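Local coordinates for BF1531-like N-terminal domain-containing protein (Bacteroides fragilis, PDB 3SLR) that is of unknown function but carries a magnesium-binding, HAD-like phosphatase domain and may act as a hydrolase on ester bonds, at residues P354-D359 / E365-L370; D315-I320 / D329-L334; A174-K179 / L203-S208. All blocks are in the same frame, centred on the assembly; numbering follows the deposited sequence. Where two conformers were deposited one is given.

Contact 1: residues P354-D359 / E365-L370; sequences PELPED and EYLYTL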
# COMPACT_ATOMS: atom_id res chain seq x y z
N PRO A 354 0.13 -12.67 -7.42
CA PRO A 354 0.86 -11.60 -8.10
C PRO A 354 1.60 -12.08 -9.34
O PRO A 354 2.16 -13.18 -9.34
CB PRO A 354 1.84 -11.12 -7.03
CG PRO A 354 1.09 -11.34 -5.76
CD PRO A 354 0.38 -12.67 -5.97
N GLU A 355 1.58 -11.26 -10.38
CA GLU A 355 2.25 -11.56 -11.63
C GLU A 355 3.73 -11.19 -11.50
O GLU A 355 4.17 -10.15 -12.00
CB GLU A 355 1.59 -10.79 -12.78
CG GLU A 355 2.15 -11.05 -14.16
CD GLU A 355 1.97 -12.50 -14.60
OE1 GLU A 355 1.02 -13.16 -14.14
OE2 GLU A 355 2.78 -12.97 -15.41
N LEU A 356 4.48 -12.03 -10.80
CA LEU A 356 5.91 -11.77 -10.58
C LEU A 356 6.64 -11.60 -11.91
O LEU A 356 6.38 -12.33 -12.87
CB LEU A 356 6.55 -12.92 -9.82
CG LEU A 356 6.25 -13.08 -8.33
CD1 LEU A 356 6.87 -14.37 -7.82
CD2 LEU A 356 6.78 -11.89 -7.54
N PRO A 357 7.56 -10.63 -11.97
CA PRO A 357 8.39 -10.45 -13.17
C PRO A 357 9.36 -11.62 -13.30
O PRO A 357 9.57 -12.35 -12.34
CB PRO A 357 9.16 -9.16 -12.87
CG PRO A 357 9.27 -9.14 -11.37
CD PRO A 357 7.94 -9.70 -10.89
N GLU A 358 9.94 -11.80 -14.48
CA GLU A 358 10.81 -12.94 -14.70
C GLU A 358 12.14 -12.87 -13.93
O GLU A 358 12.66 -13.90 -13.48
CB GLU A 358 11.05 -13.14 -16.20
CG GLU A 358 10.85 -14.58 -16.64
CD GLU A 358 10.27 -14.70 -18.04
OE1 GLU A 358 9.67 -13.72 -18.53
OE2 GLU A 358 10.42 -15.79 -18.64
N ASP A 359 12.67 -11.67 -13.75
CA ASP A 359 13.95 -11.52 -13.07
C ASP A 359 13.75 -11.40 -11.55
O ASP A 359 13.08 -10.49 -11.08
CB ASP A 359 14.65 -10.27 -13.60
CG ASP A 359 16.10 -10.17 -13.17
OD1 ASP A 359 16.46 -10.72 -12.11
OD2 ASP A 359 16.88 -9.53 -13.91
N GLU A 365 10.69 -5.06 -5.68
CA GLU A 365 10.20 -3.75 -6.10
C GLU A 365 8.82 -3.88 -6.74
O GLU A 365 7.96 -3.01 -6.57
CB GLU A 365 11.18 -3.08 -7.06
CG GLU A 365 12.44 -2.51 -6.39
CD GLU A 365 12.16 -1.23 -5.59
OE1 GLU A 365 11.12 -0.57 -5.83
OE2 GLU A 365 12.98 -0.89 -4.72
N TYR A 366 8.59 -4.98 -7.47
CA TYR A 366 7.27 -5.24 -8.02
C TYR A 366 6.22 -5.46 -6.92
O TYR A 366 5.14 -4.87 -6.95
CB TYR A 366 7.29 -6.43 -8.99
CG TYR A 366 5.90 -6.91 -9.31
CD1 TYR A 366 5.06 -6.17 -10.13
CD2 TYR A 366 5.41 -8.10 -8.77
CE1 TYR A 366 3.76 -6.59 -10.42
CE2 TYR A 366 4.12 -8.53 -9.05
CZ TYR A 366 3.31 -7.78 -9.88
OH TYR A 366 2.03 -8.22 -10.15
N LEU A 367 6.55 -6.30 -5.94
CA LEU A 367 5.63 -6.55 -4.83
C LEU A 367 5.29 -5.26 -4.09
O LEU A 367 4.16 -5.08 -3.61
CB LEU A 367 6.19 -7.61 -3.88
CG LEU A 367 6.33 -9.00 -4.49
CD1 LEU A 367 7.09 -9.92 -3.53
CD2 LEU A 367 4.94 -9.60 -4.83
N TYR A 368 6.25 -4.35 -4.01
CA TYR A 368 5.99 -3.05 -3.39
C TYR A 368 4.85 -2.30 -4.06
O TYR A 368 4.15 -1.54 -3.39
CB TYR A 368 7.25 -2.17 -3.40
CG TYR A 368 8.39 -2.58 -2.50
CD1 TYR A 368 8.21 -3.48 -1.45
CD2 TYR A 368 9.66 -2.03 -2.68
CE1 TYR A 368 9.30 -3.84 -0.62
CE2 TYR A 368 10.73 -2.38 -1.87
CZ TYR A 368 10.54 -3.27 -0.83
OH TYR A 368 11.62 -3.62 -0.03
N THR A 369 4.66 -2.48 -5.38
CA THR A 369 3.63 -1.76 -6.12
C THR A 369 2.22 -2.26 -5.82
O THR A 369 1.24 -1.59 -6.16
CB THR A 369 3.82 -1.85 -7.67
OG1 THR A 369 3.48 -3.15 -8.13
CG2 THR A 369 5.28 -1.53 -8.09
N LEU A 370 2.12 -3.43 -5.20
CA LEU A 370 0.83 -4.06 -4.95
C LEU A 370 0.26 -3.81 -3.54
O LEU A 370 -0.94 -4.03 -3.30
CB LEU A 370 0.95 -5.57 -5.19
CG LEU A 370 1.48 -5.99 -6.56
CD1 LEU A 370 1.56 -7.52 -6.66
CD2 LEU A 370 0.63 -5.43 -7.68
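The aromatic side chain of Y366, on helix 363-368, lies against the proline-rich loop P354-P357. Its CB starts beside P357, with Y366 CB 3.8 Å from P357 CD. With CG anti to the backbone N (chi1 167°), the ring leaves the helix in the direction of the loop. Y366 CD2 then passes P357 CD at 3.7 Å, an oblique approach to the ring plane. Farther out, the carbonyl oxygen of E355 sits over one face of the ring, with E355 O 3.3 Å from Y366 CZ, while P354 CB meets the ring near its plane, at the CE2 edge. The phenol oxygen at the tip takes a weak, strongly bent hydrogen bond from the backbone: E355 N lies 3.1 Å from Y366 OH, with an N-H...O angle of 126°. E355 is the centre of an inverse gamma turn, and this kink in the loop brings its amide and its carbonyl to the same tyrosine.

Apolar contacts extend the interface. P354 CB packs 3.6 Å from L370 CD1, and L356 CD2 and L367 CD2 meet at 4.0 Å, the two leucine branches crossing at a slant. The E355 carboxylate plays no part here; it turns away to salt bridges with R345 and R341.

L356 also places the loop within about 5 Å, side chain to side chain, of the magnesium ligand D336. P354 touches V332 and L334 of strand 331-334, L367 reaches L334 as well as F261 and W264 of helix 255-270, and R341 and R345 tie the loop to helix 338-347.

Contact 2: residues D315-I320 / D329-L334; sequences DNIRTI and DSMVFL
In the beta-alpha-beta crossover that runs from strand 305-309 through helix 313-324 to strand 331-334 of the phosphatase-domain sheet, I317 and I320 of the helix pack against selenomethionine M331 and F333 of the strand. The local helix and strand segments run roughly antiparallel, at 142°, with their axes 11.6 Å apart, a separation spanned by side chains alone. I317 divides its branches between the two strand residues. Its CD1 stands over one face of the F333 ring, 4.2 Å from the centroid and 13° off the ring normal, a CH-pi contact displaced toward the rim. Its CG2 approaches the M331 SE at 4.3 Å. The selenomethionine chain is extended beyond CG (chi2 172°), which carries its methyl past I317 as far as the next turn of the helix, where M331 CE meets I320 CG2 at 4.1 Å. All four side chains are buried, and the interface is wholly apolar.

Strand 331-334 leads directly into D335 and D336, the latter a ligand of the bound magnesium ion, and the side chain of F333 is about 8 Å from that metal. The same core is completed by I226 of strand 224-227, which touches I317 and F333, by V305 and V307 of strand 305-309 against I320, and by V344 of helix 338-347, which touches both I317 and F333.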
# COMPACT_ATOMS: atom_id res chain seq x y z
N ASP A 315 -5.09 -28.13 -5.26
CA ASP A 315 -5.49 -29.05 -4.20
C ASP A 315 -4.68 -28.79 -2.94
O ASP A 315 -5.22 -28.79 -1.83
CB ASP A 315 -5.29 -30.51 -4.63
CG ASP A 315 -6.34 -30.99 -5.63
OD1 ASP A 315 -7.36 -30.31 -5.82
OD2 ASP A 315 -6.15 -32.08 -6.21
N ASN A 316 -3.38 -28.57 -3.11
CA ASN A 316 -2.50 -28.31 -1.98
C ASN A 316 -2.88 -27.04 -1.22
O ASN A 316 -2.85 -27.00 0.01
CB ASN A 316 -1.03 -28.29 -2.41
CG ASN A 316 -0.48 -29.68 -2.67
OD1 ASN A 316 -0.99 -30.67 -2.13
ND2 ASN A 316 0.57 -29.77 -3.49
N ILE A 317 -3.26 -26.00 -1.96
CA ILE A 317 -3.70 -24.77 -1.31
C ILE A 317 -5.02 -24.95 -0.53
O ILE A 317 -5.21 -24.36 0.53
CB ILE A 317 -3.77 -23.60 -2.30
CG1 ILE A 317 -2.35 -23.23 -2.73
CG2 ILE A 317 -4.48 -22.39 -1.66
CD1 ILE A 317 -2.28 -22.23 -3.87
N ARG A 318 -5.91 -25.79 -1.05
CA ARG A 318 -7.10 -26.13 -0.28
C ARG A 318 -6.71 -26.80 1.02
O ARG A 318 -7.26 -26.49 2.08
CB ARG A 318 -8.06 -26.99 -1.11
CG ARG A 318 -8.52 -26.30 -2.38
CD ARG A 318 -9.57 -27.11 -3.14
NE ARG A 318 -9.78 -26.54 -4.46
CZ ARG A 318 -9.21 -26.99 -5.57
NH1 ARG A 318 -8.41 -28.04 -5.52
NH2 ARG A 318 -9.45 -26.40 -6.73
N THR A 319 -5.73 -27.70 0.96
CA THR A 319 -5.24 -28.38 2.15
C THR A 319 -4.72 -27.36 3.17
O THR A 319 -5.07 -27.40 4.35
CB THR A 319 -4.15 -29.41 1.81
OG1 THR A 319 -4.73 -30.45 1.01
CG2 THR A 319 -3.57 -30.02 3.07
N ILE A 320 -3.90 -26.44 2.69
CA ILE A 320 -3.38 -25.37 3.53
C ILE A 320 -4.51 -24.52 4.14
O ILE A 320 -4.52 -24.27 5.35
CB ILE A 320 -2.41 -24.47 2.73
CG1 ILE A 320 -1.13 -25.25 2.42
CG2 ILE A 320 -2.11 -23.20 3.53
CD1 ILE A 320 -0.28 -24.62 1.35
N ASP A 329 -9.58 -15.71 0.31
CA ASP A 329 -9.42 -14.30 -0.01
C ASP A 329 -8.52 -13.55 0.98
O ASP A 329 -8.32 -12.34 0.85
CB ASP A 329 -10.77 -13.60 -0.19
CG ASP A 329 -11.68 -13.73 1.02
OD1 ASP A 329 -11.58 -14.71 1.78
OD2 ASP A 329 -12.53 -12.83 1.21
N SER A 330 -7.95 -14.27 1.95
CA SER A 330 -6.97 -13.67 2.85
C SER A 330 -5.57 -14.17 2.51
O SER A 330 -4.62 -13.93 3.26
CB SER A 330 -7.29 -13.97 4.31
OG SER A 330 -6.89 -15.28 4.68
N MSE A 331 -5.45 -14.87 1.37
CA MSE A 331 -4.18 -15.51 0.99
C MSE A 331 -3.51 -14.89 -0.22
O MSE A 331 -4.18 -14.45 -1.16
CB MSE A 331 -4.41 -17.00 0.70
CG MSE A 331 -4.78 -17.79 1.91
SE MSE A 331 -5.32 -19.62 1.46
CE MSE A 331 -4.98 -20.33 3.24
N VAL A 332 -2.17 -14.88 -0.18
CA VAL A 332 -1.34 -14.45 -1.30
C VAL A 332 -0.44 -15.62 -1.68
O VAL A 332 0.17 -16.23 -0.82
CB VAL A 332 -0.46 -13.26 -0.90
CG1 VAL A 332 0.44 -12.85 -2.05
CG2 VAL A 332 -1.30 -12.08 -0.45
N PHE A 333 -0.36 -15.93 -2.97
CA PHE A 333 0.48 -17.02 -3.45
C PHE A 333 1.53 -16.51 -4.43
O PHE A 333 1.20 -15.88 -5.43
CB PHE A 333 -0.41 -18.08 -4.12
CG PHE A 333 0.35 -19.17 -4.85
CD1 PHE A 333 1.25 -19.98 -4.18
CD2 PHE A 333 0.11 -19.40 -6.20
CE1 PHE A 333 1.93 -20.99 -4.84
CE2 PHE A 333 0.79 -20.42 -6.87
CZ PHE A 333 1.69 -21.21 -6.20
N LEU A 334 2.80 -16.77 -4.11
CA LEU A 334 3.94 -16.37 -4.94
C LEU A 334 4.64 -17.56 -5.58
O LEU A 334 5.13 -18.46 -4.89
CB LEU A 334 4.95 -15.57 -4.12
CG LEU A 334 4.43 -14.26 -3.51
CD1 LEU A 334 5.54 -13.61 -2.67
CD2 LEU A 334 3.96 -13.32 -4.59

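Contact 3: residues A174-K179 / L203-S208; sequences AGISAK and LPIISS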
# COMPACT_ATOMS: atom_id res chain seq x y z
N ALA A 174 3.77 9.85 0.57
CA ALA A 174 5.19 10.17 0.54
C ALA A 174 6.03 8.95 0.14
O ALA A 174 6.90 9.04 -0.73
CB ALA A 174 5.66 10.73 1.89
N GLY A 175 5.76 7.81 0.77
CA GLY A 175 6.51 6.59 0.48
C GLY A 175 6.20 6.07 -0.92
O GLY A 175 7.07 5.55 -1.61
N ILE A 176 4.93 6.18 -1.31
CA ILE A 176 4.52 5.81 -2.66
C ILE A 176 5.30 6.64 -3.68
O ILE A 176 5.90 6.11 -4.62
CB ILE A 176 2.99 6.04 -2.84
CG1 ILE A 176 2.21 5.13 -1.90
CG2 ILE A 176 2.57 5.83 -4.30
CD1 ILE A 176 0.75 5.55 -1.73
N SER A 177 5.29 7.95 -3.49
CA SER A 177 5.93 8.87 -4.42
C SER A 177 7.46 8.71 -4.44
O SER A 177 8.09 8.93 -5.48
CB SER A 177 5.56 10.32 -4.06
OG SER A 177 4.17 10.54 -4.22
N ALA A 178 8.04 8.33 -3.31
CA ALA A 178 9.50 8.11 -3.26
C ALA A 178 9.92 7.04 -4.27
O ALA A 178 11.00 7.10 -4.83
CB ALA A 178 9.97 7.73 -1.86
N LYS A 179 9.06 6.05 -4.49
CA LYS A 179 9.38 5.00 -5.46
C LYS A 179 9.23 5.48 -6.91
O LYS A 179 10.14 5.34 -7.71
CB LYS A 179 8.49 3.76 -5.23
CG LYS A 179 8.68 2.67 -6.29
CD LYS A 179 7.93 1.38 -5.94
CE LYS A 179 7.79 0.47 -7.17
NZ LYS A 179 9.08 0.03 -7.73
N LEU A 203 -3.18 8.24 -10.64
CA LEU A 203 -4.52 8.19 -10.05
C LEU A 203 -4.94 6.80 -9.53
O LEU A 203 -5.37 6.68 -8.39
CB LEU A 203 -5.58 8.77 -10.99
CG LEU A 203 -5.72 10.29 -11.05
CD1 LEU A 203 -6.47 10.70 -12.31
CD2 LEU A 203 -6.42 10.83 -9.80
N PRO A 204 -4.79 5.75 -10.36
CA PRO A 204 -5.19 4.41 -9.89
C PRO A 204 -4.29 3.88 -8.79
O PRO A 204 -4.72 3.02 -8.02
CB PRO A 204 -5.02 3.53 -11.13
CG PRO A 204 -4.81 4.44 -12.27
CD PRO A 204 -4.34 5.75 -11.76
N ILE A 205 -3.04 4.34 -8.72
CA ILE A 205 -2.17 3.94 -7.63
C ILE A 205 -2.70 4.49 -6.31
O ILE A 205 -2.80 3.77 -5.33
CB ILE A 205 -0.72 4.43 -7.83
CG1 ILE A 205 -0.09 3.72 -9.03
CG2 ILE A 205 0.08 4.21 -6.56
CD1 ILE A 205 1.24 4.32 -9.50
N ILE A 206 -3.07 5.76 -6.30
CA ILE A 206 -3.59 6.38 -5.09
C ILE A 206 -4.97 5.82 -4.69
O ILE A 206 -5.23 5.59 -3.51
CB ILE A 206 -3.61 7.92 -5.19
CG1 ILE A 206 -2.20 8.46 -5.41
CG2 ILE A 206 -4.25 8.53 -3.94
CD1 ILE A 206 -1.13 7.73 -4.62
N SER A 207 -5.85 5.58 -5.66
CA SER A 207 -7.16 5.02 -5.32
C SER A 207 -7.00 3.63 -4.71
O SER A 207 -7.68 3.28 -3.75
CB SER A 207 -8.13 5.01 -6.51
OG SER A 207 -7.60 4.31 -7.63
N SER A 208 -6.09 2.84 -5.27
CA SER A 208 -5.91 1.48 -4.78
C SER A 208 -5.39 1.51 -3.34
O SER A 208 -5.89 0.80 -2.48
CB SER A 208 -4.97 0.69 -5.70
OG SER A 208 -4.85 -0.65 -5.27
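Helices 173-180 and 203-217 approach each other most closely in these segments at I176 and I206, whose CA atoms are 8.5 Å apart. That spacing leaves room for a single layer of isoleucine side chains, and three residues make the whole contact, burying 102 Å² in all. The CB of I176 is directed toward the second helix, and the side chain meets two residues there. Its CG2 touches the CG2 of I205 at 3.7 Å, methyl to methyl, the two side chains running alongside each other with opposite headings. Its other branch reaches I206, where I176 CD1 and I206 CD1 are 4.1 Å apart. I206 CD1 is also 4.2 Å from I176 CG2 and thus touches both branches of I176. I206 leaves its backbone at an angle to the first helix, and the bend at chi2 (-39°) swings its terminal methyl back to I176. The contact is small, apolar and fully buried.

Helix 182-185 adds F184, which packs on I205, and M185, which packs on I206. At the start of helix 173-180, N127 and N172 accept hydrogen bonds from the amides of A174 and G175. Elsewhere on helix 203-217, L203 and S207 lie on helix 34-46, with S207 OG hydrogen-bonded to E43. Helix 173-180 follows strand 168-171, an outermost strand of the five-stranded parallel sheet. Helix-on-helix packing of this kind, beside a parallel sheet, belongs to the alpha/beta architecture of the FkbH N-terminal domain, a family placed in the SGNH-hydrolase clan.

How the contacts relate
Along the chain contact 3 comes first, then contact 2, then contact 1, with none nested in another. Contact 3 lies within the FkbH N-terminal domain beside the five-stranded sheet; contact 2 belongs to the four-stranded sheet of the phosphatase domain, about 28 Å away between centres. Contact 1 has its centre about 18 Å from that of contact 2 and about 15 Å from that of contact 3. It rests on the strand of contact 2, while E365 OE1 forms a 2.8 Å salt bridge with K179 NZ. Helix 363-368 lies near the end of this N-terminal fragment of a longer protein; E365 and T369 touch K179 across the two domains, one point where they meet.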